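Putative uncharacterized protein smu.1377c (PDB 3L7V) is uncharacterised but probably binds double-stranded RNA and may take part in tRNA modification. Local coordinates at residues L106-Q118 with M242-G254. Numbering follows the deposited sequence.
Sequences LAQLTPEIDAFYQ and MVDKDGKLIPQQG
The carboxylate of E112 receives two consecutive backbone amides of the facing loop, one on each oxygen. Q253 N donates to OE1 of E112 at 2.9 Å, nearly straight at 167° and on the syn side, whereas G254 N reaches E112 OE2 at 3.0 Å from well above the carboxylate plane. With its chain extended beyond CG (chi2 164°), E112 carries this group out to the loop backbone. A water on OE1 also bonds to T110 OG1 and P251 O, so OE1 has two donors. A second water links Q108 OE1 to L249 N; Q108 NE2 bonds to W133 O. The Q252 side chain approaches that of E112 from the opposite direction, bent at chi2 (-81°), and lays its amide over the start of the helix, where NE2 lies 3.4 Å from P111 CD.

That start is N-capped: T110 OG1 accepts a weak bond from I113 N, and T110 O receives D114 N in the first helical turn. Through the E112 carboxylate, helix 111-123 is joined to the loop between strands 239-241 and 265-268, neighbours in the mixed sheet of this YrdC-like fold.

The apolar contacts run from T110 to F116. The I113 and L249 side chains run past each other in opposite directions, CD1 of I113 3.8 Å from CD1 of L249, while L249 CD2 is equally far from T110 CG2. Selenomethionine M242 brings SE to 4.1 Å from I113 CG1 and its methyl CE obliquely to the F116 ring, 3.7 Å from CD2.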
loop_
_atom_site.group_PDB
_atom_site.type_symbol
_atom_site.label_atom_id
_atom_site.label_comp_id
_atom_site.label_asym_id
_atom_site.label_seq_id
_atom_site.Cartn_x
_atom_site.Cartn_y
_atom_site.Cartn_z
ATOM N N LEU A 106 -3.531 -12.212 -7.356
ATOM C CA LEU A 106 -2.085 -12.064 -7.090
ATOM C C LEU A 106 -1.542 -12.732 -5.810
ATOM O O LEU A 106 -0.419 -13.240 -5.793
ATOM C CB LEU A 106 -1.696 -10.573 -7.068
ATOM C CG LEU A 106 -1.919 -9.705 -8.314
ATOM C CD1 LEU A 106 -1.244 -8.330 -8.164
ATOM C CD2 LEU A 106 -1.416 -10.408 -9.557
ATOM N N ALA A 107 -2.325 -12.711 -4.741
ATOM C CA ALA A 107 -1.851 -13.162 -3.432
ATOM C C ALA A 107 -2.497 -14.468 -2.986
ATOM O O ALA A 107 -3.653 -14.711 -3.295
ATOM C CB ALA A 107 -2.097 -12.059 -2.373
ATOM N N GLN A 108 -1.742 -15.298 -2.266
ATOM C CA GLN A 108 -2.281 -16.511 -1.645
ATOM C C GLN A 108 -3.153 -16.127 -0.450
ATOM O O GLN A 108 -2.780 -15.240 0.340
ATOM C CB GLN A 108 -1.153 -17.420 -1.129
ATOM C CG GLN A 108 -0.266 -18.038 -2.182
ATOM C CD GLN A 108 0.841 -18.893 -1.586
ATOM O OE1 GLN A 108 0.678 -19.507 -0.532
ATOM N NE2 GLN A 108 1.979 -18.920 -2.254
ATOM N N LEU A 109 -4.284 -16.815 -0.299
ATOM C CA LEU A 109 -5.290 -16.476 0.717
ATOM C C LEU A 109 -5.894 -17.730 1.375
ATOM O O LEU A 109 -5.895 -18.812 0.777
ATOM C CB LEU A 109 -6.425 -15.673 0.064
ATOM C CG LEU A 109 -6.459 -14.137 0.003
ATOM C CD1 LEU A 109 -5.139 -13.513 0.330
ATOM C CD2 LEU A 109 -6.962 -13.647 -1.343
ATOM N N THR A 110 -6.389 -17.583 2.603
ATOM C CA THR A 110 -7.319 -18.560 3.203
ATOM C C THR A 110 -8.727 -17.955 3.280
ATOM O O THR A 110 -8.897 -16.749 3.069
ATOM C CB THR A 110 -6.904 -18.977 4.624
ATOM O OG1 THR A 110 -6.910 -17.832 5.482
ATOM C CG2 THR A 110 -5.523 -19.611 4.629
ATOM N N PRO A 111 -9.750 -18.777 3.585
ATOM C CA PRO A 111 -11.085 -18.166 3.647
ATOM C C PRO A 111 -11.234 -17.123 4.765
ATOM O O PRO A 111 -11.931 -16.136 4.552
ATOM C CB PRO A 111 -12.019 -19.371 3.854
ATOM C CG PRO A 111 -11.260 -20.539 3.271
ATOM C CD PRO A 111 -9.815 -20.252 3.622
ATOM N N GLU A 112 -10.611 -17.331 5.923
ATOM C CA GLU A 112 -10.587 -16.305 6.978
ATOM C C GLU A 112 -9.917 -14.985 6.516
ATOM O O GLU A 112 -10.444 -13.897 6.739
ATOM C CB GLU A 112 -9.885 -16.830 8.237
ATOM C CG GLU A 112 -10.701 -17.821 9.063
ATOM C CD GLU A 112 -9.869 -18.615 10.084
ATOM O OE1 GLU A 112 -8.684 -18.931 9.813
ATOM O OE2 GLU A 112 -10.418 -18.935 11.161
ATOM N N ILE A 113 -8.752 -15.082 5.881
ATOM C CA ILE A 113 -8.031 -13.881 5.453
ATOM C C ILE A 113 -8.836 -13.131 4.399
ATOM O O ILE A 113 -8.978 -11.899 4.482
ATOM C CB ILE A 113 -6.606 -14.196 4.931
ATOM C CG1 ILE A 113 -5.722 -14.696 6.079
ATOM C CG2 ILE A 113 -5.979 -12.950 4.312
ATOM C CD1 ILE A 113 -4.499 -15.463 5.656
ATOM N N ASP A 114 -9.364 -13.871 3.419
ATOM C CA ASP A 114 -10.243 -13.299 2.397
ATOM C C ASP A 114 -11.420 -12.533 3.028
ATOM O O ASP A 114 -11.696 -11.397 2.647
ATOM C CB ASP A 114 -10.762 -14.390 1.444
ATOM C CG ASP A 114 -11.620 -13.823 0.277
ATOM O OD1 ASP A 114 -12.328 -12.809 0.461
ATOM O OD2 ASP A 114 -11.599 -14.406 -0.831
ATOM N N ALA A 115 -12.098 -13.168 3.987
ATOM C CA ALA A 115 -13.211 -12.569 4.727
ATOM C C ALA A 115 -12.800 -11.340 5.560
ATOM O O ALA A 115 -13.569 -10.379 5.680
ATOM C CB ALA A 115 -13.865 -13.623 5.642
ATOM N N PHE A 116 -11.613 -11.405 6.165
ATOM C CA PHE A 116 -11.016 -10.267 6.899
ATOM C C PHE A 116 -10.884 -9.013 6.015
ATOM O O PHE A 116 -11.317 -7.937 6.412
ATOM C CB PHE A 116 -9.651 -10.662 7.501
ATOM C CG PHE A 116 -9.041 -9.613 8.422
ATOM C CD1 PHE A 116 -9.579 -9.372 9.680
ATOM C CD2 PHE A 116 -7.906 -8.904 8.041
ATOM C CE1 PHE A 116 -9.025 -8.419 10.525
ATOM C CE2 PHE A 116 -7.344 -7.950 8.881
ATOM C CZ PHE A 116 -7.903 -7.707 10.126
ATOM N N TYR A 117 -10.310 -9.170 4.819
ATOM C CA TYR A 117 -10.191 -8.083 3.834
ATOM C C TYR A 117 -11.529 -7.513 3.314
ATOM O O TYR A 117 -11.660 -6.297 3.130
ATOM C CB TYR A 117 -9.405 -8.573 2.620
ATOM C CG TYR A 117 -7.919 -8.268 2.578
ATOM C CD1 TYR A 117 -6.981 -9.244 2.902
ATOM C CD2 TYR A 117 -7.451 -7.021 2.149
ATOM C CE1 TYR A 117 -5.615 -8.985 2.818
ATOM C CE2 TYR A 117 -6.093 -6.750 2.065
ATOM C CZ TYR A 117 -5.181 -7.728 2.399
ATOM O OH TYR A 117 -3.831 -7.462 2.318
ATOM N N GLN A 118 -12.495 -8.395 3.041
ATOM C CA GLN A 118 -13.810 -8.000 2.511
ATOM C C GLN A 118 -14.542 -7.028 3.428
ATOM O O GLN A 118 -15.183 -6.083 2.962
ATOM C CB GLN A 118 -14.713 -9.228 2.261
ATOM C CG GLN A 118 -16.055 -8.896 1.568
ATOM C CD GLN A 118 -15.869 -8.419 0.121
ATOM O OE1 GLN A 118 -15.248 -9.112 -0.694
ATOM N NE2 GLN A 118 -16.399 -7.226 -0.199
HETATM N N MSE A 242 0.666 -11.736 7.905
HETATM C CA MSE A 242 -0.164 -12.921 7.700
HETATM C C MSE A 242 0.672 -14.136 7.257
HETATM O O MSE A 242 0.173 -15.055 6.594
HETATM C CB MSE A 242 -1.266 -12.617 6.665
HETATM C CG MSE A 242 -2.341 -11.597 7.150
HETATM SE SE MSE A 242 -3.452 -12.346 8.598
HETATM C CE MSE A 242 -4.842 -10.955 8.677
ATOM N N VAL A 243 1.928 -14.159 7.683
ATOM C CA VAL A 243 2.918 -15.092 7.172
ATOM C C VAL A 243 3.756 -15.524 8.373
ATOM O O VAL A 243 3.854 -14.777 9.335
ATOM C CB VAL A 243 3.814 -14.337 6.112
ATOM C CG1 VAL A 243 5.181 -13.949 6.687
ATOM C CG2 VAL A 243 3.954 -15.112 4.832
ATOM N N ASP A 244 4.353 -16.718 8.357
ATOM C CA ASP A 244 5.291 -17.049 9.436
ATOM C C ASP A 244 6.705 -16.528 9.124
ATOM O O ASP A 244 6.907 -15.807 8.144
ATOM C CB ASP A 244 5.307 -18.546 9.751
ATOM C CG ASP A 244 5.844 -19.376 8.608
ATOM O OD1 ASP A 244 5.328 -20.493 8.404
ATOM O OD2 ASP A 244 6.766 -18.912 7.900
ATOM N N LYS A 245 7.682 -16.893 9.949
ATOM C CA LYS A 245 9.009 -16.291 9.843
ATOM C C LYS A 245 9.753 -16.671 8.562
ATOM O O LYS A 245 10.708 -15.996 8.173
ATOM C CB LYS A 245 9.860 -16.587 11.088
ATOM C CG LYS A 245 10.201 -18.054 11.296
ATOM N N ASP A 246 9.307 -17.735 7.900
ATOM C CA ASP A 246 9.911 -18.153 6.636
ATOM C C ASP A 246 9.176 -17.609 5.410
ATOM O O ASP A 246 9.576 -17.871 4.280
ATOM C CB ASP A 246 9.993 -19.681 6.545
ATOM C CG ASP A 246 10.829 -20.286 7.653
ATOM O OD1 ASP A 246 11.648 -19.556 8.254
ATOM O OD2 ASP A 246 10.671 -21.494 7.922
ATOM N N GLY A 247 8.097 -16.864 5.627
ATOM C CA GLY A 247 7.331 -16.327 4.514
ATOM C C GLY A 247 6.180 -17.213 4.051
ATOM O O GLY A 247 5.512 -16.907 3.053
ATOM N N LYS A 248 5.944 -18.313 4.766
ATOM C CA LYS A 248 4.823 -19.199 4.456
ATOM C C LYS A 248 3.505 -18.707 5.089
ATOM O O LYS A 248 3.510 -18.209 6.210
ATOM C CB LYS A 248 5.139 -20.631 4.907
ATOM N N LEU A 249 2.394 -18.837 4.358
ATOM C CA LEU A 249 1.058 -18.468 4.860
ATOM C C LEU A 249 0.734 -19.104 6.230
ATOM O O LEU A 249 1.060 -20.263 6.459
ATOM C CB LEU A 249 -0.013 -18.872 3.828
ATOM C CG LEU A 249 -1.436 -18.290 3.879
ATOM C CD1 LEU A 249 -1.410 -16.768 3.865
ATOM C CD2 LEU A 249 -2.297 -18.827 2.715
ATOM N N ILE A 250 0.132 -18.336 7.142
ATOM C CA ILE A 250 -0.388 -18.887 8.408
ATOM C C ILE A 250 -1.523 -19.878 8.135
ATOM O O ILE A 250 -2.195 -19.783 7.100
ATOM C CB ILE A 250 -0.949 -17.783 9.340
ATOM C CG1 ILE A 250 -2.127 -17.074 8.659
ATOM C CG2 ILE A 250 0.163 -16.800 9.772
ATOM C CD1 ILE A 250 -2.879 -16.092 9.533
ATOM N N PRO A 251 -1.742 -20.835 9.059
ATOM C CA PRO A 251 -2.808 -21.845 8.937
ATOM C C PRO A 251 -4.213 -21.289 9.137
ATOM O O PRO A 251 -4.374 -20.240 9.771
ATOM C CB PRO A 251 -2.499 -22.825 10.082
ATOM C CG PRO A 251 -1.096 -22.562 10.468
ATOM C CD PRO A 251 -0.854 -21.112 10.196
ATOM N N GLN A 252 -5.206 -21.995 8.595
ATOM C CA GLN A 252 -6.615 -21.762 8.913
ATOM C C GLN A 252 -6.891 -22.167 10.346
ATOM O O GLN A 252 -6.524 -23.260 10.757
ATOM C CB GLN A 252 -7.530 -22.601 8.013
ATOM C CG GLN A 252 -8.141 -21.874 6.834
ATOM C CD GLN A 252 -9.367 -21.044 7.199
ATOM O OE1 GLN A 252 -10.387 -21.568 7.655
ATOM N NE2 GLN A 252 -9.275 -19.744 6.973
ATOM N N GLN A 253 -7.567 -21.299 11.093
ATOM C CA GLN A 253 -7.934 -21.607 12.473
ATOM C C GLN A 253 -9.258 -22.386 12.596
ATOM O O GLN A 253 -9.258 -23.550 12.975
ATOM C CB GLN A 253 -7.948 -20.329 13.339
ATOM C CG GLN A 253 -6.544 -19.753 13.565
ATOM C CD GLN A 253 -6.523 -18.485 14.402
ATOM O OE1 GLN A 253 -7.322 -18.321 15.322
ATOM N NE2 GLN A 253 -5.596 -17.580 14.087
ATOM N N GLY A 254 -10.378 -21.744 12.286
ATOM C CA GLY A 254 -11.678 -22.362 12.499
ATOM C C GLY A 254 -12.370 -21.721 13.685
ATOM O O GLY A 254 -11.746 -21.483 14.717
HETATM O O HOH W 1 2.772 -20.101 1.532
HETATM O O HOH W 2 -6.114 -17.851 8.657
#